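Local atomic coordinates of uncharacterized protein DUF305 (Deinococcus radiodurans R1, PDB entry 3BT5), a protein that is of unknown function but belongs to the DUF305 family, a member of the ferritin clan, and folds mostly into helices. Residues A[97-100]-A[101-104]; A[85-88]-A[89-93]; A[24-27]-A[28-32]; A[105-108]-A[109-113]; A[149-152]-A[153-157]. One frame throughout, in Å; residues are numbered along the deposited sequence. Where two conformers were deposited one is given.

Overall arrangement
All five contacts are local, between neighbouring turns or at helix starts. Interactions 1 and 2 open helices 100-122 and 89-97, one with proline at the N-cap, the other with a serine capping box. Interactions 3, 4 and 5 lie along helices 11-37, 100-122 and 132-158, each with one flank in the helical core and the other carrying water-linked polar groups. Interaction 3 is the most central, its centre about 7 Å from the chain's centre, and interaction 1 the most peripheral, its centre about 21 Å from it. Gln26 ties interaction 3 to the loop of interaction 2, Arg113 ties interaction 4 to Glu91 on helix 89-97, and Met111 and Met152 join interactions 4 and 5.

Interaction 1 of 5, residues A[97-100]-A[101-104]; sequences TLPV and EQAE
Pro99 and Gln102 meet through ring and amide: CG of the proline lies 3.5 Å from NE2 of Gln102, and its CD faces OE1 of the same amide at 3.9 Å. Gln102 reaches this place with CG anti to its own carbonyl carbon (chi1 -67°) and an extended chain, which carries the amide back to the proline ring at a slant. Leu98 adds a looser apolar touch, its CB 4.3 Å from CB of Ala103. On the other flank the extended Glu104 runs past Val100, bringing OE2 within 3.6 Å of CG1 of that valine. This is the N-terminus of helix 100-122, with Pro99 at the N-cap, a position where a proline, having no N-H to give, costs the helix no bond. The first backbone bonds start here: Ala103 N donates to Pro99 O at 2.9 Å and Glu104 N to Val100 O at 2.8 Å. Farther out, helix 11-37 backs the turn. Arg37 NH1 bonds to Leu98 O and its side chain packs on Val100 and Ala103, Met34 packs on Ala103 and Glu104, and Ser38 OG holds Glu104 OE2.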
loop_
_atom_site.group_PDB
_atom_site.type_symbol
_atom_site.label_atom_id
_atom_site.label_comp_id
_atom_site.label_asym_id
_atom_site.label_seq_id
_atom_site.Cartn_x
_atom_site.Cartn_y
_atom_site.Cartn_z
ATOM N N THR A 97 -14.660 -3.708 13.508
ATOM C CA THR A 97 -15.318 -3.657 14.819
ATOM C C THR A 97 -15.921 -2.294 15.135
ATOM O O THR A 97 -16.844 -2.204 15.941
ATOM C CB THR A 97 -14.331 -4.003 15.969
ATOM O OG1 THR A 97 -13.319 -3.016 16.036
ATOM C CG2 THR A 97 -13.688 -5.389 15.818
ATOM N N LEU A 98 -15.374 -1.216 14.582
ATOM C CA LEU A 98 -15.865 0.131 14.907
ATOM C C LEU A 98 -17.214 0.371 14.228
ATOM O O LEU A 98 -17.507 -0.244 13.202
ATOM C CB LEU A 98 -14.857 1.181 14.418
ATOM C CG LEU A 98 -13.518 1.207 15.172
ATOM C CD1 LEU A 98 -12.551 2.108 14.416
ATOM C CD2 LEU A 98 -13.732 1.712 16.614
ATOM N N PRO A 99 -18.031 1.287 14.780
ATOM C CA PRO A 99 -19.234 1.686 14.060
ATOM C C PRO A 99 -18.861 2.071 12.634
ATOM O O PRO A 99 -17.792 2.648 12.403
ATOM C CB PRO A 99 -19.738 2.912 14.856
ATOM C CG PRO A 99 -19.228 2.708 16.242
ATOM C CD PRO A 99 -17.861 2.033 16.037
ATOM N N VAL A 100 -19.702 1.729 11.668
ATOM C CA VAL A 100 -19.304 1.832 10.258
ATOM C C VAL A 100 -18.808 3.215 9.834
ATOM O O VAL A 100 -17.823 3.336 9.101
ATOM C CB VAL A 100 -20.406 1.337 9.315
ATOM C CG1 VAL A 100 -19.962 1.462 7.875
ATOM C CG2 VAL A 100 -20.764 -0.104 9.629
ATOM N N GLU A 101 -19.477 4.266 10.279
ATOM C CA GLU A 101 -19.054 5.608 9.899
ATOM C C GLU A 101 -17.652 5.929 10.414
ATOM O O GLU A 101 -16.856 6.564 9.710
ATOM C CB GLU A 101 -20.073 6.642 10.375
ATOM C CG GLU A 101 -21.473 6.046 10.544
ATOM C CD GLU A 101 -21.619 5.191 11.819
ATOM O OE1 GLU A 101 -21.184 5.636 12.903
ATOM O OE2 GLU A 101 -22.173 4.080 11.744
ATOM N N GLN A 102 -17.323 5.450 11.616
ATOM C CA GLN A 102 -15.979 5.625 12.155
ATOM C C GLN A 102 -14.991 4.737 11.394
ATOM O O GLN A 102 -13.865 5.159 11.123
ATOM C CB GLN A 102 -15.953 5.273 13.637
ATOM C CG GLN A 102 -16.741 6.238 14.512
ATOM C CD GLN A 102 -16.776 5.794 15.961
ATOM O OE1 GLN A 102 -15.783 5.285 16.499
ATOM N NE2 GLN A 102 -17.928 5.986 16.609
ATOM N N ALA A 103 -15.401 3.519 11.036
ATOM C CA ALA A 103 -14.540 2.616 10.264
ATOM C C ALA A 103 -14.210 3.195 8.895
ATOM O O ALA A 103 -13.085 3.053 8.413
ATOM C CB ALA A 103 -15.195 1.257 10.127
ATOM N N GLU A 104 -15.177 3.864 8.266
ATOM C CA GLU A 104 -14.896 4.500 6.978
ATOM C C GLU A 104 -13.842 5.594 7.082
ATOM O O GLU A 104 -12.941 5.686 6.222
ATOM C CB GLU A 104 -16.188 5.089 6.396
ATOM C CG GLU A 104 -17.154 3.997 5.956
ATOM C CD GLU A 104 -18.577 4.478 5.800
ATOM O OE1 GLU A 104 -18.910 5.577 6.302
ATOM O OE2 GLU A 104 -19.357 3.725 5.197
#

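Interaction 2 of 5, residues A[85-88]-A[89-93]; sequences GMAS and EAEVA
Ser88 turns OG to a chi1 of 70°, between its backbone N and carbonyl carbon, and Glu91 sets CG anti to its own carbonyl carbon, with the chain extended beyond. These two settings send the side chains past each other in opposite directions along the backbone. OG of Ser88 accepts from Glu91 N at 3.0 Å, while OE1 of Glu91 reaches back to Ser88 N at 2.8 Å, in a bond close to straight (169°). The amide approaches OE1 from the anti side of the carboxylate, 19° out of its plane. The glutamate chain closes over the serine on its way, with CG of Glu91 3.3 Å from OG of Ser88. Behind this pair, Val92 N donates to Ser88 O, and CG2 of Val92 packs on CB of Ala87 at 3.7 Å. OE1 of Glu91 has a second partner on helix 100-122: in one conformer of Arg113, NH2 forms a salt bridge with it. An alanine in place of Glu91 removes the carboxylate, which would probably leave Ser88 N without its acceptor and the loop less firmly set. The reciprocal bonds of Ser88 and Glu91 form a capping box at the N-terminus of helix 89-97, where the chain enters the helix from an extended approach.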
loop_
_atom_site.group_PDB
_atom_site.type_symbol
_atom_site.label_atom_id
_atom_site.label_comp_id
_atom_site.label_asym_id
_atom_site.label_seq_id
_atom_site.Cartn_x
_atom_site.Cartn_y
_atom_site.Cartn_z
ATOM N N GLY A 85 4.480 3.167 7.899
ATOM C CA GLY A 85 3.117 3.675 7.718
ATOM C C GLY A 85 2.065 2.591 7.625
ATOM O O GLY A 85 0.886 2.922 7.399
ATOM N N MET A 86 2.470 1.318 7.778
ATOM C CA MET A 86 1.485 0.233 7.794
ATOM C C MET A 86 0.595 0.305 9.035
ATOM O O MET A 86 1.009 0.812 10.073
ATOM C CB MET A 86 2.163 -1.116 7.695
ATOM C CG MET A 86 2.918 -1.244 6.377
ATOM S SD MET A 86 3.890 -2.736 6.194
ATOM C CE MET A 86 2.579 -3.909 6.009
ATOM N N ALA A 87 -0.647 -0.162 8.912
ATOM C CA ALA A 87 -1.566 -0.196 10.034
ATOM C C ALA A 87 -1.183 -1.312 10.995
ATOM O O ALA A 87 -0.721 -2.382 10.565
ATOM C CB ALA A 87 -2.989 -0.425 9.507
ATOM N N SER A 88 -1.403 -1.088 12.300
ATOM C CA SER A 88 -1.125 -2.147 13.241
ATOM C C SER A 88 -2.220 -3.220 13.147
ATOM O O SER A 88 -3.310 -3.026 12.585
ATOM C CB SER A 88 -1.064 -1.582 14.652
ATOM O OG SER A 88 -2.374 -1.198 15.041
ATOM N N GLU A 89 -1.941 -4.343 13.780
ATOM C CA GLU A 89 -2.918 -5.384 13.947
ATOM C C GLU A 89 -4.264 -4.851 14.492
ATOM O O GLU A 89 -5.350 -5.146 13.957
ATOM C CB GLU A 89 -2.285 -6.437 14.878
ATOM C CG GLU A 89 -3.095 -7.652 15.169
ATOM C CD GLU A 89 -2.235 -8.747 15.822
ATOM O OE1 GLU A 89 -1.840 -9.706 15.129
ATOM O OE2 GLU A 89 -1.909 -8.608 17.011
ATOM N N ALA A 90 -4.192 -4.073 15.567
ATOM C CA ALA A 90 -5.380 -3.466 16.153
ATOM C C ALA A 90 -6.073 -2.515 15.180
ATOM O O ALA A 90 -7.325 -2.519 15.073
ATOM C CB ALA A 90 -5.036 -2.742 17.427
ATOM N N GLU A 91 -5.289 -1.697 14.478
ATOM C CA GLU A 91 -5.895 -0.718 13.575
ATOM C C GLU A 91 -6.650 -1.408 12.456
ATOM O O GLU A 91 -7.737 -0.968 12.052
ATOM C CB GLU A 91 -4.814 0.221 13.024
ATOM C CG GLU A 91 -4.356 1.240 14.062
ATOM C CD GLU A 91 -3.167 2.056 13.616
ATOM O OE1 GLU A 91 -2.324 1.540 12.855
ATOM O OE2 GLU A 91 -3.050 3.219 14.059
ATOM N N VAL A 92 -6.062 -2.467 11.899
ATOM C CA VAL A 92 -6.772 -3.196 10.847
ATOM C C VAL A 92 -8.065 -3.787 11.419
ATOM O O VAL A 92 -9.137 -3.697 10.799
ATOM C CB VAL A 92 -5.897 -4.333 10.257
ATOM C CG1 VAL A 92 -6.728 -5.196 9.300
ATOM C CG2 VAL A 92 -4.669 -3.716 9.548
ATOM N N ALA A 93 -7.991 -4.390 12.621
ATOM C CA ALA A 93 -9.199 -4.953 13.238
ATOM C C ALA A 93 -10.302 -3.899 13.466
ATOM O O ALA A 93 -11.501 -4.219 13.395
ATOM C CB ALA A 93 -8.836 -5.642 14.534
#

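Interaction 3 of 5, residues A[24-27]-A[28-32]; sequences HAQA and LDLAA
Asp29 bends back over the preceding turn toward Gln26 and Ala25. Its CB rests 3.3 Å from Gln26 O. A chi1 of -69° puts CG anti to the residue's own carbonyl carbon and turns the carboxylate back along the helix, CG ending 4.2 Å from Gln26 O. At the tip the two oxygens part company. OD1 takes a weak bond, 3.4 Å long, from a water that also donates to Ala25 O at 2.8 Å. OD2 lies 4.0 Å from Gln26 CA and accepts from a second water at 2.9 Å, and that water in turn accepts from Gln26 NE2 at 3.3 Å. The two waters thus connect the acid to the turn before it, one through a backbone carbonyl and the other through an amide. The other end of that amide is engaged elsewhere, since Gln26 OE1 accepts from Ala87 N in the loop before helix 89-97.

The remaining contacts follow the helix. Leu30 N donates to Gln26 O and Ala31 N to Ala27 O, while Leu28 N reaches Ala25 O only weakly, at an N-H...O angle of 131°. CG of Leu30 settles 3.5 Å from Gln26 O.

The long helices 11-37, 41-68, 100-122 and 132-158 form a bundle, consistent with the ferritin clan, and this part of helix 11-37 is packed on several flanks. His24 and Ala27 touch helix 41-68, with His24 NE2 bonded to Gln57 OE1; Ala27 and Leu30 meet Met111 of helix 100-122, and Gln26 and Leu30 lie against Val92 of helix 89-97.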
loop_
_atom_site.group_PDB
_atom_site.type_symbol
_atom_site.label_atom_id
_atom_site.label_comp_id
_atom_site.label_asym_id
_atom_site.label_seq_id
_atom_site.Cartn_x
_atom_site.Cartn_y
_atom_site.Cartn_z
ATOM N N HIS A 24 2.247 -3.248 -0.067
ATOM C CA HIS A 24 1.075 -3.214 -0.921
ATOM C C HIS A 24 0.039 -4.233 -0.476
ATOM O O HIS A 24 -1.183 -3.964 -0.558
ATOM C CB HIS A 24 1.479 -3.529 -2.358
ATOM C CG HIS A 24 1.869 -2.332 -3.173
ATOM N ND1 HIS A 24 2.660 -1.303 -2.699
ATOM C CD2 HIS A 24 1.583 -2.028 -4.465
ATOM C CE1 HIS A 24 2.825 -0.407 -3.663
ATOM N NE2 HIS A 24 2.190 -0.830 -4.744
ATOM N N ALA A 25 0.476 -5.421 -0.068
ATOM C CA ALA A 25 -0.486 -6.443 0.312
ATOM C C ALA A 25 -1.418 -5.947 1.407
ATOM O O ALA A 25 -2.605 -6.326 1.452
ATOM C CB ALA A 25 0.203 -7.711 0.756
ATOM N N GLN A 26 -0.903 -5.106 2.308
ATOM C CA GLN A 26 -1.756 -4.651 3.400
ATOM C C GLN A 26 -2.914 -3.770 2.899
ATOM O O GLN A 26 -3.978 -3.714 3.529
ATOM C CB GLN A 26 -0.991 -3.904 4.480
ATOM C CG GLN A 26 -1.908 -3.613 5.670
ATOM C CD GLN A 26 -1.230 -2.817 6.739
ATOM O OE1 GLN A 26 -0.880 -1.658 6.534
ATOM N NE2 GLN A 26 -1.108 -3.408 7.897
ATOM N N ALA A 27 -2.707 -3.070 1.792
ATOM C CA ALA A 27 -3.785 -2.240 1.249
ATOM C C ALA A 27 -5.027 -3.104 0.996
ATOM O O ALA A 27 -6.164 -2.659 1.134
ATOM C CB ALA A 27 -3.327 -1.506 -0.044
ATOM N N LEU A 28 -4.802 -4.353 0.593
ATOM C CA LEU A 28 -5.899 -5.286 0.366
ATOM C C LEU A 28 -6.639 -5.632 1.675
ATOM O O LEU A 28 -7.873 -5.728 1.679
ATOM C CB LEU A 28 -5.375 -6.540 -0.337
ATOM C CG LEU A 28 -5.132 -6.553 -1.854
ATOM C CD1 LEU A 28 -4.827 -5.220 -2.513
ATOM C CD2 LEU A 28 -4.117 -7.633 -2.286
ATOM N N ASP A 29 -5.890 -5.781 2.772
ATOM C CA ASP A 29 -6.454 -6.075 4.096
ATOM C C ASP A 29 -7.281 -4.881 4.592
ATOM O O ASP A 29 -8.247 -5.054 5.326
ATOM C CB ASP A 29 -5.343 -6.310 5.141
ATOM C CG ASP A 29 -4.558 -7.586 4.919
ATOM O OD1 ASP A 29 -5.091 -8.508 4.291
ATOM O OD2 ASP A 29 -3.396 -7.651 5.393
ATOM N N LEU A 30 -6.857 -3.674 4.240
ATOM C CA LEU A 30 -7.588 -2.485 4.645
ATOM C C LEU A 30 -8.865 -2.322 3.810
ATOM O O LEU A 30 -9.901 -1.876 4.309
ATOM C CB LEU A 30 -6.700 -1.245 4.516
ATOM C CG LEU A 30 -5.476 -1.180 5.424
ATOM C CD1 LEU A 30 -4.603 0.007 5.011
ATOM C CD2 LEU A 30 -5.906 -1.048 6.873
ATOM N N ALA A 31 -8.793 -2.650 2.522
ATOM C CA ALA A 31 -9.963 -2.456 1.653
ATOM C C ALA A 31 -11.084 -3.468 1.914
ATOM O O ALA A 31 -12.274 -3.160 1.747
ATOM C CB ALA A 31 -9.527 -2.516 0.195
ATOM N N ALA A 32 -10.709 -4.692 2.275
ATOM C CA ALA A 32 -11.691 -5.770 2.418
ATOM C C ALA A 32 -12.875 -5.414 3.348
ATOM O O ALA A 32 -14.043 -5.580 2.955
ATOM C CB ALA A 32 -11.012 -7.069 2.856
HETATM O O HOH W 1 -3.207 -9.098 1.578
HETATM O O HOH W 2 -2.362 -6.408 7.812
#

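Interaction 4 of 5, residues A[105-108]-A[109-113]; sequences RQFL and RLMIR
OE1 of Gln106 is gripped by two nitrogens of Arg109, NE and NH1, each 2.8 Å away. The grip is side-on: the oxygen lies only 6° out of the guanidinium plane, while the amide plane is turned 38° from it. NH1 meets OE1 on a lone pair in the carbonyl plane, whereas NE is tilted 24° from that plane. A bend at chi3 folds the Arg109 chain back over its own helix, bringing one guanidinium face over Arg105 O, which lies toward its rim. A phenylalanine in place of Gln106 has no oxygen to offer and would probably leave NE and NH1 of Arg109 without this acceptor, its guanidinium freer to turn. The like-charged Arg105 crosses it obliquely, its NE 3.6 Å from Arg109 NH2, and a water beside them accepts from NH2 of both arginines, weakly from Arg105. These polar groups occupy one flank of an amphipathic helix, 100-122, whose other flank faces the helical bundle. There CE of Met111 reaches CE1 of Phe107 at 3.5 Å, the two side chains side by side, the methionine bent at chi2 and chi3. Leu110 lays CG 3.2 Å from Gln106 O, and Ile112 places CG1 equally near Leu108 O. Outside the segment, Phe107 rests on Met34 and Ala47, Met111 on Ile50, and Leu110 on Leu95.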
loop_
_atom_site.group_PDB
_atom_site.type_symbol
_atom_site.label_atom_id
_atom_site.label_comp_id
_atom_site.label_asym_id
_atom_site.label_seq_id
_atom_site.Cartn_x
_atom_site.Cartn_y
_atom_site.Cartn_z
ATOM N N ARG A 105 -13.954 6.446 8.101
ATOM C CA ARG A 105 -12.954 7.490 8.293
ATOM C C ARG A 105 -11.602 6.898 8.637
ATOM O O ARG A 105 -10.577 7.388 8.154
ATOM C CB ARG A 105 -13.400 8.490 9.359
ATOM C CG ARG A 105 -14.568 9.313 8.864
ATOM C CD ARG A 105 -14.981 10.381 9.874
ATOM N NE ARG A 105 -13.910 11.346 10.121
ATOM C CZ ARG A 105 -13.659 12.410 9.358
ATOM N NH1 ARG A 105 -14.397 12.654 8.279
ATOM N NH2 ARG A 105 -12.659 13.229 9.669
ATOM N N GLN A 106 -11.585 5.881 9.503
ATOM C CA GLN A 106 -10.333 5.212 9.851
ATOM C C GLN A 106 -9.696 4.583 8.610
ATOM O O GLN A 106 -8.482 4.629 8.443
ATOM C CB GLN A 106 -10.598 4.133 10.908
ATOM C CG GLN A 106 -10.483 4.587 12.312
ATOM C CD GLN A 106 -9.077 5.094 12.624
ATOM O OE1 GLN A 106 -8.860 6.283 12.614
ATOM N NE2 GLN A 106 -8.117 4.176 12.882
ATOM N N PHE A 107 -10.504 3.976 7.753
ATOM C CA PHE A 107 -9.966 3.396 6.520
ATOM C C PHE A 107 -9.189 4.442 5.726
ATOM O O PHE A 107 -8.073 4.187 5.259
ATOM C CB PHE A 107 -11.096 2.791 5.682
ATOM C CG PHE A 107 -10.712 2.511 4.267
ATOM C CD1 PHE A 107 -9.930 1.402 3.963
ATOM C CD2 PHE A 107 -11.144 3.341 3.238
ATOM C CE1 PHE A 107 -9.576 1.120 2.663
ATOM C CE2 PHE A 107 -10.772 3.074 1.917
ATOM C CZ PHE A 107 -9.976 1.969 1.639
ATOM N N LEU A 108 -9.780 5.626 5.567
ATOM C CA LEU A 108 -9.130 6.679 4.796
ATOM C C LEU A 108 -7.870 7.170 5.508
ATOM O O LEU A 108 -6.825 7.318 4.871
ATOM C CB LEU A 108 -10.097 7.843 4.561
ATOM C CG LEU A 108 -11.278 7.420 3.686
ATOM C CD1 LEU A 108 -12.412 8.475 3.765
ATOM C CD2 LEU A 108 -10.841 7.216 2.244
ATOM N N ARG A 109 -7.949 7.405 6.824
ATOM C CA ARG A 109 -6.767 7.851 7.550
ATOM C C ARG A 109 -5.645 6.814 7.472
ATOM O O ARG A 109 -4.481 7.173 7.264
ATOM C CB ARG A 109 -7.110 8.171 8.999
ATOM C CG ARG A 109 -8.032 9.357 9.147
ATOM C CD ARG A 109 -8.116 9.713 10.593
ATOM N NE ARG A 109 -8.957 8.764 11.308
ATOM C CZ ARG A 109 -10.209 9.024 11.685
ATOM N NH1 ARG A 109 -10.912 8.113 12.334
ATOM N NH2 ARG A 109 -10.751 10.205 11.414
ATOM N N LEU A 110 -5.978 5.544 7.659
ATOM C CA LEU A 110 -4.963 4.511 7.631
ATOM C C LEU A 110 -4.389 4.360 6.246
ATOM O O LEU A 110 -3.183 4.183 6.100
ATOM C CB LEU A 110 -5.539 3.160 8.101
ATOM C CG LEU A 110 -5.951 3.108 9.585
ATOM C CD1 LEU A 110 -6.676 1.803 9.846
ATOM C CD2 LEU A 110 -4.707 3.244 10.501
ATOM N N MET A 111 -5.233 4.409 5.219
ATOM C CA MET A 111 -4.699 4.228 3.872
ATOM C C MET A 111 -3.862 5.430 3.445
ATOM O O MET A 111 -2.864 5.263 2.751
ATOM C CB MET A 111 -5.822 3.964 2.868
ATOM C CG MET A 111 -5.305 3.517 1.495
ATOM S SD MET A 111 -4.702 1.790 1.450
ATOM C CE MET A 111 -6.274 0.928 1.494
ATOM N N ILE A 112 -4.246 6.636 3.859
ATOM C CA ILE A 112 -3.390 7.786 3.585
ATOM C C ILE A 112 -2.011 7.628 4.223
ATOM O O ILE A 112 -0.998 7.844 3.562
ATOM C CB ILE A 112 -4.050 9.123 4.034
ATOM C CG1 ILE A 112 -5.240 9.462 3.126
ATOM C CG2 ILE A 112 -3.007 10.262 4.086
ATOM C CD1 ILE A 112 -6.190 10.507 3.764
ATOM N N ARG A 113 -1.961 7.240 5.496
ATOM C CA ARG A 113 -0.671 7.117 6.161
ATOM C C ARG A 113 0.152 6.006 5.510
ATOM O O ARG A 113 1.376 6.133 5.324
ATOM C CB ARG A 113 -0.878 6.867 7.665
ATOM C CG ARG A 113 0.405 6.964 8.504
ATOM C CD ARG A 113 0.147 6.554 9.952
ATOM N NE ARG A 113 -0.278 5.164 10.029
ATOM C CZ ARG A 113 -0.931 4.601 11.044
ATOM N NH1 ARG A 113 -1.327 5.296 12.105
ATOM N NH2 ARG A 113 -1.216 3.343 10.981
HETATM O O HOH W 3 -9.956 13.051 10.286
#

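Interaction 5 of 5, residues A[149-152]-A[153-157]; sequences IRTM and EGVLG
Glu153 and Ile149, one turn apart on helix 132-158, lie side by side and point the same way. With CG anti to its own carbonyl carbon (chi1 -68°) and the chain extended, Glu153 runs back over the preceding turn: its CG is 3.2 Å from Ile149 O, and OE2 stands 3.6 Å from CG2 of the isoleucine. The methyl group CG2 thus lies against the carboxylate end, while CG of Glu153 sits on the Ile149 carbonyl, and Glu153 N donates to Ile149 O.

OE1 of Glu153 turns toward Arg150 without touching its charged nitrogens; NE of Arg150 stays 4.7 Å from OE1. A water fills the step, donating to OE1 at 2.7 Å and accepting weakly from NE at 3.2 Å.

Met152 plays a different part. Its amide carbonyl accepts from Leu156 N, while its side chain leaves this turn for the neighbouring helices, packing on Met111, Ile112 and His115 of helix 100-122 and on Leu46 and Ile50 of helix 41-68. One turn apart, Thr151 and Val155 also lie side by side, CG2 to CG2 at 4.2 Å, and Val155 N donates to Thr151 O. Gly154 N completes the set of backbone bonds with Arg150 O.

The chemistry thus divides by flank. Met152 and Val155 contribute apolar packing between helices, whereas on the exposed flank Arg150 and Glu153, opposite in charge, are paired through water and not directly, which probably keeps any attraction between them modest.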
loop_
_atom_site.group_PDB
_atom_site.type_symbol
_atom_site.label_atom_id
_atom_site.label_comp_id
_atom_site.label_asym_id
_atom_site.label_seq_id
_atom_site.Cartn_x
_atom_site.Cartn_y
_atom_site.Cartn_z
ATOM N N ILE A 149 -3.716 9.346 -2.572
ATOM C CA ILE A 149 -3.741 10.202 -1.391
ATOM C C ILE A 149 -4.627 11.426 -1.640
ATOM O O ILE A 149 -5.456 11.784 -0.808
ATOM C CB ILE A 149 -2.317 10.670 -0.998
ATOM C CG1 ILE A 149 -1.519 9.484 -0.431
ATOM C CG2 ILE A 149 -2.374 11.808 0.014
ATOM C CD1 ILE A 149 -0.037 9.809 -0.327
ATOM N N ARG A 150 -4.457 12.076 -2.782
ATOM C CA ARG A 150 -5.233 13.284 -3.035
ATOM C C ARG A 150 -6.739 12.971 -3.071
ATOM O O ARG A 150 -7.584 13.727 -2.517
ATOM C CB ARG A 150 -4.773 13.943 -4.336
ATOM C CG ARG A 150 -5.297 15.381 -4.488
ATOM C CD ARG A 150 -4.551 16.368 -3.583
ATOM N NE ARG A 150 -3.182 16.522 -4.046
ATOM C CZ ARG A 150 -2.813 17.380 -4.995
ATOM N NH1 ARG A 150 -3.714 18.195 -5.557
ATOM N NH2 ARG A 150 -1.541 17.432 -5.366
ATOM N N THR A 151 -7.112 11.880 -3.739
ATOM C CA THR A 151 -8.513 11.465 -3.737
ATOM C C THR A 151 -8.994 11.176 -2.316
ATOM O O THR A 151 -10.060 11.643 -1.902
ATOM C CB THR A 151 -8.712 10.224 -4.619
ATOM O OG1 THR A 151 -8.341 10.538 -5.976
ATOM C CG2 THR A 151 -10.165 9.728 -4.586
ATOM N N MET A 152 -8.217 10.402 -1.563
ATOM C CA MET A 152 -8.664 10.050 -0.230
ATOM C C MET A 152 -8.827 11.271 0.667
ATOM O O MET A 152 -9.750 11.326 1.481
ATOM C CB MET A 152 -7.700 9.046 0.399
ATOM C CG MET A 152 -7.786 7.692 -0.287
ATOM S SD MET A 152 -6.808 6.439 0.596
ATOM C CE MET A 152 -5.148 6.954 0.160
ATOM N N GLU A 153 -7.936 12.247 0.541
ATOM C CA GLU A 153 -8.067 13.479 1.322
ATOM C C GLU A 153 -9.354 14.215 0.939
ATOM O O GLU A 153 -10.028 14.790 1.801
ATOM C CB GLU A 153 -6.858 14.393 1.119
ATOM C CG GLU A 153 -5.609 13.794 1.711
ATOM C CD GLU A 153 -4.358 14.577 1.413
ATOM O OE1 GLU A 153 -4.293 15.241 0.354
ATOM O OE2 GLU A 153 -3.417 14.487 2.229
ATOM N N GLY A 154 -9.702 14.198 -0.351
ATOM C CA GLY A 154 -10.943 14.841 -0.799
ATOM C C GLY A 154 -12.155 14.111 -0.220
ATOM O O GLY A 154 -13.118 14.748 0.253
ATOM N N VAL A 155 -12.133 12.776 -0.271
ATOM C CA VAL A 155 -13.256 12.005 0.242
ATOM C C VAL A 155 -13.407 12.223 1.745
ATOM O O VAL A 155 -14.524 12.422 2.260
ATOM C CB VAL A 155 -13.083 10.485 -0.057
ATOM C CG1 VAL A 155 -14.225 9.681 0.570
ATOM C CG2 VAL A 155 -13.017 10.267 -1.574
ATOM N N LEU A 156 -12.289 12.181 2.472
ATOM C CA LEU A 156 -12.344 12.348 3.918
ATOM C C LEU A 156 -12.982 13.708 4.243
ATOM O O LEU A 156 -13.783 13.820 5.178
ATOM C CB LEU A 156 -10.940 12.227 4.514
ATOM C CG LEU A 156 -10.789 12.233 6.032
ATOM C CD1 LEU A 156 -11.576 11.106 6.669
ATOM C CD2 LEU A 156 -9.297 12.114 6.357
ATOM N N GLY A 157 -12.628 14.736 3.475
ATOM C CA GLY A 157 -13.207 16.057 3.671
ATOM C C GLY A 157 -14.700 16.126 3.387
ATOM O O GLY A 157 -15.420 16.935 3.996
HETATM O O HOH W 4 -2.112 15.388 -1.254
#